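PDB 2WOL: clavulanic acid biosynthesis oligopeptide binding protein 2, which probably binds oligopeptides or related solutes as an extracellular solute-binding protein associated with clavulanic acid biosynthesis in Streptomyces clavuligerus. Local coordinates for residues L467-Q472 with A492-T497; P483-P488 with M518-L523; P488-L493 with R511-R516. All coordinates share one frame; numbering follows the deposited sequence. Where two conformers were deposited one is given.

Interaction 1: L467-Q472 with A492-T497; sequences LVDGRQ and ALIDET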
loop_
_atom_site.group_PDB
_atom_site.type_symbol
_atom_site.label_atom_id
_atom_site.label_comp_id
_atom_site.label_asym_id
_atom_site.label_seq_id
_atom_site.Cartn_x
_atom_site.Cartn_y
_atom_site.Cartn_z
ATOM N N LEU A 467 -5.056 6.324 9.449
ATOM C CA LEU A 467 -5.224 7.758 9.231
ATOM C C LEU A 467 -5.996 8.474 10.334
ATOM O O LEU A 467 -5.784 9.669 10.543
ATOM C CB LEU A 467 -5.925 8.021 7.895
ATOM C CG LEU A 467 -5.249 7.574 6.598
ATOM C CD1 LEU A 467 -6.104 8.008 5.412
ATOM C CD2 LEU A 467 -3.823 8.130 6.470
ATOM N N VAL A 468 -6.896 7.765 11.020
ATOM C CA VAL A 468 -7.861 8.437 11.909
ATOM C C VAL A 468 -8.090 7.791 13.278
ATOM O O VAL A 468 -8.697 8.410 14.159
ATOM C CB VAL A 468 -9.248 8.625 11.222
ATOM C CG1 VAL A 468 -9.108 9.403 9.905
ATOM C CG2 VAL A 468 -9.959 7.283 11.004
ATOM N N ASP A 469 -7.636 6.551 13.447
ATOM C CA ASP A 469 -7.866 5.809 14.687
ATOM C C ASP A 469 -6.912 6.319 15.765
ATOM O O ASP A 469 -5.699 6.317 15.577
ATOM C CB ASP A 469 -7.688 4.303 14.435
ATOM C CG ASP A 469 -8.090 3.443 15.623
ATOM O OD1 ASP A 469 -7.723 3.769 16.773
ATOM O OD2 ASP A 469 -8.753 2.414 15.388
ATOM N N GLY A 470 -7.479 6.758 16.888
ATOM C CA GLY A 470 -6.702 7.312 18.000
ATOM C C GLY A 470 -5.656 6.368 18.563
ATOM O O GLY A 470 -4.608 6.807 19.042
ATOM N N ARG A 471 -5.945 5.069 18.506
ATOM C CA ARG A 471 -5.021 4.039 18.980
ATOM C C ARG A 471 -3.838 3.842 18.024
ATOM O O ARG A 471 -2.875 3.151 18.362
ATOM C CB ARG A 471 -5.762 2.708 19.182
ATOM C CG ARG A 471 -6.703 2.645 20.394
ATOM C CD ARG A 471 -8.103 3.222 20.130
ATOM N NE ARG A 471 -8.733 2.699 18.915
ATOM C CZ ARG A 471 -9.619 1.704 18.874
ATOM N NH1 ARG A 471 -10.011 1.088 19.987
ATOM N NH2 ARG A 471 -10.123 1.325 17.709
ATOM N N GLN A 472 -3.911 4.453 16.838
ATOM C CA GLN A 472 -2.890 4.282 15.798
ATOM C C GLN A 472 -1.926 5.464 15.662
ATOM O O GLN A 472 -1.155 5.529 14.699
ATOM C CB GLN A 472 -3.540 3.969 14.441
ATOM C CG GLN A 472 -4.316 2.651 14.398
ATOM C CD GLN A 472 -3.490 1.470 14.870
ATOM O OE1 GLN A 472 -2.289 1.385 14.598
ATOM N NE2 GLN A 472 -4.128 0.556 15.592
ATOM N N ALA A 492 -14.770 3.644 18.537
ATOM C CA ALA A 492 -15.809 2.662 18.844
ATOM C C ALA A 492 -16.437 2.082 17.580
ATOM O O ALA A 492 -16.653 0.872 17.496
ATOM C CB ALA A 492 -16.877 3.270 19.744
ATOM N N LEU A 493 -16.722 2.940 16.599
ATOM C CA LEU A 493 -17.263 2.483 15.321
ATOM C C LEU A 493 -16.299 1.537 14.611
ATOM O O LEU A 493 -16.714 0.504 14.084
ATOM C CB LEU A 493 -17.619 3.663 14.411
ATOM C CG LEU A 493 -18.899 4.451 14.709
ATOM C CD1 LEU A 493 -18.942 5.710 13.869
ATOM C CD2 LEU A 493 -20.154 3.616 14.469
ATOM N N ILE A 494 -15.015 1.898 14.606
ATOM C CA ILE A 494 -13.974 1.042 14.038
ATOM C C ILE A 494 -13.970 -0.322 14.739
ATOM O O ILE A 494 -13.980 -1.366 14.080
ATOM C CB ILE A 494 -12.574 1.720 14.084
ATOM C CG1 ILE A 494 -12.536 2.917 13.122
ATOM C CG2 ILE A 494 -11.459 0.711 13.758
ATOM C CD1 ILE A 494 -11.256 3.733 13.172
ATOM N N ASP A 495 -13.989 -0.309 16.072
ATOM C CA ASP A 495 -14.062 -1.550 16.842
ATOM C C ASP A 495 -15.280 -2.380 16.440
ATOM O O ASP A 495 -15.183 -3.600 16.296
ATOM C CB ASP A 495 -14.077 -1.257 18.348
ATOM C CG ASP A 495 -12.715 -0.827 18.880
ATOM O OD1 ASP A 495 -11.701 -0.977 18.160
ATOM O OD2 ASP A 495 -12.658 -0.343 20.033
ATOM N N GLU A 496 -16.421 -1.721 16.235
ATOM C CA GLU A 496 -17.637 -2.436 15.838
ATOM C C GLU A 496 -17.489 -3.152 14.493
ATOM O O GLU A 496 -17.910 -4.302 14.354
ATOM C CB GLU A 496 -18.863 -1.520 15.834
ATOM C CG GLU A 496 -20.175 -2.292 15.731
ATOM C CD GLU A 496 -21.412 -1.423 15.852
ATOM O OE1 GLU A 496 -21.304 -0.255 16.287
ATOM O OE2 GLU A 496 -22.504 -1.926 15.507
ATOM N N THR A 497 -16.883 -2.484 13.510
ATOM C CA THR A 497 -16.670 -3.104 12.195
ATOM C C THR A 497 -15.877 -4.406 12.314
ATOM O O THR A 497 -16.168 -5.379 11.620
ATOM C CB THR A 497 -15.943 -2.170 11.186
ATOM O OG1 THR A 497 -14.567 -2.009 11.559
ATOM C CG2 THR A 497 -16.615 -0.806 11.087
#
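I494 of helix 488-499 packs against D469, and its branched side chain lies against the buried side of this contact. I494 CD1 reaches 3.8 Å from D469 CB, while I494 CG2 lies 3.6 Å from D469 OD2; a bulky aliphatic chain thus borders a carboxylate whose oxygens are held by R471. V468 CG2 adds a looser apolar touch on I494 CD1. D469 closes an Asx turn: its OD1 accepts from the backbone N of R471 and also from R471 NE, at 2.6 Å. R471 NH2 donates to D469 OD2, so the guanidinium grips D469 side-on, nearly in its own plane. This turn leads off helix 460-468 in a solute-binding protein of family 5.

Toward solvent the contact is a salt bridge at the surface. Bends at chi2 and chi3 (84° and 50°) bring R471 NE and NH2 back onto D469, which leaves the NH1/NH2 edge facing D495 end-on. R471 NH2 lies 2.8 Å from D495 OD1 and R471 NH1 3.0 Å from D495 OD2, yet the two planes stand 48° apart and D495 OD1 is approached from above the carboxylate plane. Arginine suits the place because its several N-H groups bridge two carboxylates, probably easing their repulsion.

Interaction 2: P483-P488 with M518-L523; sequences PELDDP and MEHAVL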
loop_
_atom_site.group_PDB
_atom_site.type_symbol
_atom_site.label_atom_id
_atom_site.label_comp_id
_atom_site.label_asym_id
_atom_site.label_seq_id
_atom_site.Cartn_x
_atom_site.Cartn_y
_atom_site.Cartn_z
ATOM N N PRO A 483 -3.413 14.382 12.011
ATOM C CA PRO A 483 -4.139 15.257 12.935
ATOM C C PRO A 483 -4.155 14.747 14.375
ATOM O O PRO A 483 -4.601 15.466 15.273
ATOM C CB PRO A 483 -5.572 15.238 12.384
ATOM C CG PRO A 483 -5.438 14.765 10.966
ATOM C CD PRO A 483 -4.322 13.778 11.019
ATOM N N GLU A 484 -3.692 13.516 14.587
ATOM C CA GLU A 484 -3.791 12.846 15.893
ATOM C C GLU A 484 -5.236 12.853 16.401
ATOM O O GLU A 484 -5.511 13.157 17.568
ATOM C CB GLU A 484 -2.813 13.458 16.909
ATOM C CG GLU A 484 -1.356 13.326 16.476
ATOM C CD GLU A 484 -0.377 14.094 17.348
ATOM O OE1 GLU A 484 -0.646 14.267 18.559
ATOM O OE2 GLU A 484 0.674 14.513 16.813
ATOM N N LEU A 485 -6.158 12.537 15.496
ATOM C CA LEU A 485 -7.560 12.404 15.841
ATOM C C LEU A 485 -7.718 11.251 16.817
ATOM O O LEU A 485 -7.232 10.147 16.571
ATOM C CB LEU A 485 -8.411 12.165 14.589
ATOM C CG LEU A 485 -9.930 12.268 14.775
ATOM C CD1 LEU A 485 -10.343 13.706 15.047
ATOM C CD2 LEU A 485 -10.672 11.723 13.560
ATOM N N ASP A 486 -8.385 11.529 17.932
ATOM C CA ASP A 486 -8.667 10.517 18.939
ATOM C C ASP A 486 -10.098 10.702 19.434
ATOM O O ASP A 486 -10.338 11.054 20.593
ATOM C CB ASP A 486 -7.651 10.613 20.083
ATOM C CG ASP A 486 -7.673 9.403 21.002
ATOM O OD1 ASP A 486 -8.342 8.392 20.683
ATOM O OD2 ASP A 486 -7.006 9.470 22.058
ATOM N N ASP A 487 -11.037 10.476 18.520
ATOM C CA ASP A 487 -12.461 10.580 18.787
ATOM C C ASP A 487 -12.963 9.211 19.249
ATOM O O ASP A 487 -12.937 8.249 18.471
ATOM C CB ASP A 487 -13.181 11.033 17.508
ATOM C CG ASP A 487 -14.685 11.203 17.685
ATOM O OD1 ASP A 487 -15.249 10.786 18.720
ATOM O OD2 ASP A 487 -15.317 11.754 16.760
ATOM N N PRO A 488 -13.400 9.110 20.523
ATOM C CA PRO A 488 -13.923 7.857 21.079
ATOM C C PRO A 488 -15.020 7.235 20.216
ATOM O O PRO A 488 -15.093 6.012 20.112
ATOM C CB PRO A 488 -14.498 8.285 22.436
ATOM C CG PRO A 488 -13.742 9.497 22.802
ATOM C CD PRO A 488 -13.414 10.199 21.520
ATOM N N MET A 518 -14.925 13.393 8.117
ATOM C CA MET A 518 -15.097 14.590 7.305
ATOM C C MET A 518 -15.779 15.721 8.080
ATOM O O MET A 518 -15.468 16.887 7.858
ATOM C CB MET A 518 -15.807 14.269 5.985
ATOM C CG MET A 518 -14.930 13.477 4.995
ATOM S SD MET A 518 -13.259 14.137 4.734
ATOM C CE MET A 518 -13.621 15.737 4.007
ATOM N N GLU A 519 -16.680 15.374 9.004
ATOM C CA GLU A 519 -17.262 16.378 9.906
ATOM C C GLU A 519 -16.176 17.088 10.727
ATOM O O GLU A 519 -16.244 18.300 10.942
ATOM C CB GLU A 519 -18.312 15.751 10.830
ATOM C CG GLU A 519 -19.606 15.369 10.124
ATOM C CD GLU A 519 -20.528 14.506 10.976
ATOM O OE1 GLU A 519 -20.175 14.201 12.137
ATOM O OE2 GLU A 519 -21.609 14.129 10.472
ATOM N N HIS A 520 -15.171 16.331 11.171
ATOM C CA HIS A 520 -14.023 16.903 11.886
ATOM C C HIS A 520 -13.195 17.847 11.012
ATOM O O HIS A 520 -12.521 18.739 11.528
ATOM C CB HIS A 520 -13.110 15.803 12.428
ATOM C CG HIS A 520 -13.611 15.165 13.686
ATOM N ND1 HIS A 520 -13.580 15.805 14.908
ATOM C CD2 HIS A 520 -14.133 13.938 13.915
ATOM C CE1 HIS A 520 -14.073 15.001 15.834
ATOM N NE2 HIS A 520 -14.416 13.862 15.258
ATOM N N ALA A 521 -13.234 17.620 9.695
ATOM C CA ALA A 521 -12.546 18.461 8.702
ATOM C C ALA A 521 -11.010 18.467 8.826
ATOM O O ALA A 521 -10.337 19.367 8.318
ATOM C CB ALA A 521 -13.119 19.895 8.700
ATOM N N VAL A 522 -10.466 17.446 9.484
ATOM C CA VAL A 522 -9.015 17.337 9.673
ATOM C C VAL A 522 -8.271 16.834 8.431
ATOM O O VAL A 522 -7.067 17.044 8.308
ATOM C CB VAL A 522 -8.639 16.477 10.905
ATOM C CG1 VAL A 522 -9.010 17.201 12.200
ATOM C CG2 VAL A 522 -9.302 15.105 10.846
ATOM N N LEU A 523 -8.993 16.188 7.514
ATOM C CA LEU A 523 -8.397 15.708 6.265
ATOM C C LEU A 523 -9.093 16.337 5.065
ATOM O O LEU A 523 -10.317 16.256 4.942
ATOM C CB LEU A 523 -8.473 14.178 6.167
ATOM C CG LEU A 523 -7.816 13.352 7.283
ATOM C CD1 LEU A 523 -7.974 11.864 7.015
ATOM C CD2 LEU A 523 -6.345 13.711 7.447
#
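With chi1 at -179°, D487 swings its CG opposite the backbone N and carries OD2 to the imidazole of H520, whose own chi1 of -79° places CG opposite the carbonyl carbon, with the ring directed at the 483-488 loop. H520 NE2 donates to D487 OD2 over 2.7 Å, almost straight at 170°. The acceptor lies in the ring plane, whereas the nitrogen meets OD2 on the anti side and somewhat out of the carboxylate plane, the two planes being nearly perpendicular. A nearby carboxylate would probably favour a protonated histidine.

L485 holds the ring from another direction. Its CD1 sits over the centre of one imidazole face, 3.8 Å from the ring centroid and close to the normal, a CH-pi contact; L485 CD2 is 4.1 Å from H520 CD2. The ring is thus fixed by a polar grip at its edge and a methyl on a face, which suits histidine, at once flat and able to donate.

D487 has a second task: it is the N-cap of helix 488-499, where its other oxygen, OD1, accepts from the backbone N of E489. The contact therefore ties the start of that helix to the end of helix 503-520, where A521, with a positive phi, leaves helical geometry and the chain turns into strand 523-534.

Deeper in, the contact is apolar. P483 CB lies 3.6 Å from V522 CB, and P483 CG is 3.8 Å from L523 CD2, the proline ring meeting the leucine at about a right angle. Proline, rigid and compact, gives these chains a firm surface in a loop without regular structure. L523 and L485 also touch V468 of helix 460-468.

Interaction 3: P488-L493 with R511-R516; sequences PEVNAL and RAVERR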
loop_
_atom_site.group_PDB
_atom_site.type_symbol
_atom_site.label_atom_id
_atom_site.label_comp_id
_atom_site.label_asym_id
_atom_site.label_seq_id
_atom_site.Cartn_x
_atom_site.Cartn_y
_atom_site.Cartn_z
ATOM N N PRO A 488 -13.400 9.110 20.523
ATOM C CA PRO A 488 -13.923 7.857 21.079
ATOM C C PRO A 488 -15.020 7.235 20.216
ATOM O O PRO A 488 -15.093 6.012 20.112
ATOM C CB PRO A 488 -14.498 8.285 22.436
ATOM C CG PRO A 488 -13.742 9.497 22.802
ATOM C CD PRO A 488 -13.414 10.199 21.520
ATOM N N GLU A 489 -15.855 8.070 19.601
ATOM C CA GLU A 489 -16.952 7.586 18.767
ATOM C C GLU A 489 -16.445 6.966 17.461
ATOM O O GLU A 489 -16.958 5.938 17.020
ATOM C CB GLU A 489 -17.974 8.697 18.507
ATOM C CG GLU A 489 -18.749 9.122 19.758
ATOM C CD GLU A 489 -19.843 10.135 19.466
ATOM O OE1 GLU A 489 -19.516 11.309 19.184
ATOM O OE2 GLU A 489 -21.036 9.760 19.530
ATOM N N VAL A 490 -15.428 7.586 16.861
ATOM C CA VAL A 490 -14.756 7.014 15.689
ATOM C C VAL A 490 -14.092 5.684 16.057
ATOM O O VAL A 490 -14.281 4.680 15.370
ATOM C CB VAL A 490 -13.717 7.992 15.068
ATOM C CG1 VAL A 490 -12.806 7.271 14.067
ATOM C CG2 VAL A 490 -14.420 9.158 14.393
ATOM N N ASN A 491 -13.335 5.679 17.153
ATOM C CA ASN A 491 -12.668 4.461 17.619
ATOM C C ASN A 491 -13.653 3.317 17.885
ATOM O O ASN A 491 -13.408 2.171 17.485
ATOM C CB ASN A 491 -11.821 4.741 18.866
ATOM C CG ASN A 491 -10.731 5.779 18.628
ATOM O OD1 ASN A 491 -10.412 6.122 17.489
ATOM N ND2 ASN A 491 -10.155 6.284 19.713
ATOM N N ALA A 492 -14.770 3.644 18.537
ATOM C CA ALA A 492 -15.809 2.662 18.844
ATOM C C ALA A 492 -16.437 2.082 17.580
ATOM O O ALA A 492 -16.653 0.872 17.496
ATOM C CB ALA A 492 -16.877 3.270 19.744
ATOM N N LEU A 493 -16.722 2.940 16.599
ATOM C CA LEU A 493 -17.263 2.483 15.321
ATOM C C LEU A 493 -16.299 1.537 14.611
ATOM O O LEU A 493 -16.714 0.504 14.084
ATOM C CB LEU A 493 -17.619 3.663 14.411
ATOM C CG LEU A 493 -18.899 4.451 14.709
ATOM C CD1 LEU A 493 -18.942 5.710 13.869
ATOM C CD2 LEU A 493 -20.154 3.616 14.469
ATOM N N ARG A 511 -18.992 3.776 6.472
ATOM C CA ARG A 511 -19.523 5.020 5.921
ATOM C C ARG A 511 -19.778 6.055 7.009
ATOM O O ARG A 511 -19.525 7.243 6.807
ATOM C CB ARG A 511 -20.788 4.765 5.102
ATOM C CG ARG A 511 -20.491 4.108 3.780
ATOM C CD ARG A 511 -21.734 3.723 3.023
ATOM N NE ARG A 511 -21.350 3.304 1.680
ATOM C CZ ARG A 511 -22.140 2.674 0.818
ATOM N NH1 ARG A 511 -23.387 2.358 1.147
ATOM N NH2 ARG A 511 -21.668 2.350 -0.377
ATOM N N ALA A 512 -20.263 5.600 8.165
ATOM C CA ALA A 512 -20.444 6.477 9.317
ATOM C C ALA A 512 -19.100 6.993 9.842
ATOM O O ALA A 512 -18.982 8.166 10.201
ATOM C CB ALA A 512 -21.217 5.770 10.426
ATOM N N VAL A 513 -18.092 6.122 9.884
ATOM C CA VAL A 513 -16.740 6.545 10.267
ATOM C C VAL A 513 -16.234 7.653 9.345
ATOM O O VAL A 513 -15.790 8.698 9.815
ATOM C CB VAL A 513 -15.726 5.376 10.266
ATOM C CG1 VAL A 513 -14.313 5.878 10.561
ATOM C CG2 VAL A 513 -16.129 4.316 11.283
ATOM N N GLU A 514 -16.312 7.420 8.035
ATOM C CA GLU A 514 -15.802 8.383 7.063
ATOM C C GLU A 514 -16.529 9.719 7.169
ATOM O O GLU A 514 -15.897 10.783 7.125
ATOM C CB GLU A 514 -15.905 7.846 5.638
ATOM C CG GLU A 514 -15.219 8.759 4.628
ATOM C CD GLU A 514 -15.367 8.294 3.196
ATOM O OE1 GLU A 514 -16.477 7.871 2.809
ATOM O OE2 GLU A 514 -14.365 8.368 2.460
ATOM N N ARG A 515 -17.852 9.655 7.320
ATOM C CA ARG A 515 -18.652 10.860 7.494
ATOM C C ARG A 515 -18.199 11.648 8.723
ATOM O O ARG A 515 -18.001 12.859 8.643
ATOM C CB ARG A 515 -20.144 10.518 7.585
ATOM C CG ARG A 515 -21.030 11.738 7.796
ATOM C CD ARG A 515 -22.507 11.409 7.631
ATOM N NE ARG A 515 -22.855 11.122 6.239
ATOM C CZ ARG A 515 -23.232 12.037 5.348
ATOM N NH1 ARG A 515 -23.313 13.318 5.691
ATOM N NH2 ARG A 515 -23.526 11.667 4.109
ATOM N N ARG A 516 -18.026 10.965 9.852
ATOM C CA ARG A 516 -17.609 11.648 11.077
ATOM C C ARG A 516 -16.229 12.276 10.908
ATOM O O ARG A 516 -16.000 13.390 11.367
ATOM C CB ARG A 516 -17.606 10.684 12.263
ATOM C CG ARG A 516 -18.985 10.357 12.791
ATOM C CD ARG A 516 -18.917 9.275 13.847
ATOM N NE ARG A 516 -20.223 9.016 14.449
ATOM C CZ ARG A 516 -20.672 9.603 15.555
ATOM N NH1 ARG A 516 -19.923 10.493 16.195
ATOM N NH2 ARG A 516 -21.876 9.301 16.023
#
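Helices 488-493 and 511-516 run nearly antiparallel, their short axes 9.6 Å apart at closest approach with 160° between their N-to-C directions. The backbones are nearest at V490 and V513, whose CA atoms lie 5.8 Å apart, a close approach that beta-branched valines, short and compact, permit. V490 CG1 meets V513 CG1 at 4.1 Å, the two side chains crossing at about a right angle.

One turn along, L493 is inserted between three partners. L493 CB is 3.5 Å from V513 CG2. L493 CD1 lies 3.6 Å from R516 CD and also touches the methyl of A512, whose small size lets the leucine tip settle against the helix. These segments belong to two consecutive helices, 488-499 and 503-520, which pack as a helical hairpin.

R516 continues the interface toward solvent. Extended from CG to NE, its aliphatic part passes V490 CG2 and L493 before the guanidinium comes to E489. In the conformer given, R516 NH1 lies 3.1 Å from E489 OE1 as a salt bridge, with carboxylate and guanidinium planes 70° apart; R516 was modelled in two conformers, so this pairing is doubtful as a permanent link.

The three contacts form one cluster, all lying to one side of the molecule's middle: interactions 1 and 3 have centres about 7 Å apart, 2 and 3 about 10 Å, and 1 and 2 about 11 Å. Interactions 1 and 3 follow one another on helix 488-499, where they share A492 and L493; helix 503-520 serves 2 and 3. Along the chain, interaction 2 brackets interaction 3, while interactions 1 and 2 interleave. N491 links them, its OD1 accepting from G470 N and its ND2 bonding to D486 OD1. Together they bind the turn after helix 460-468, the loop before helix 488-499 and the hairpin into one unit leading to strand 523-534.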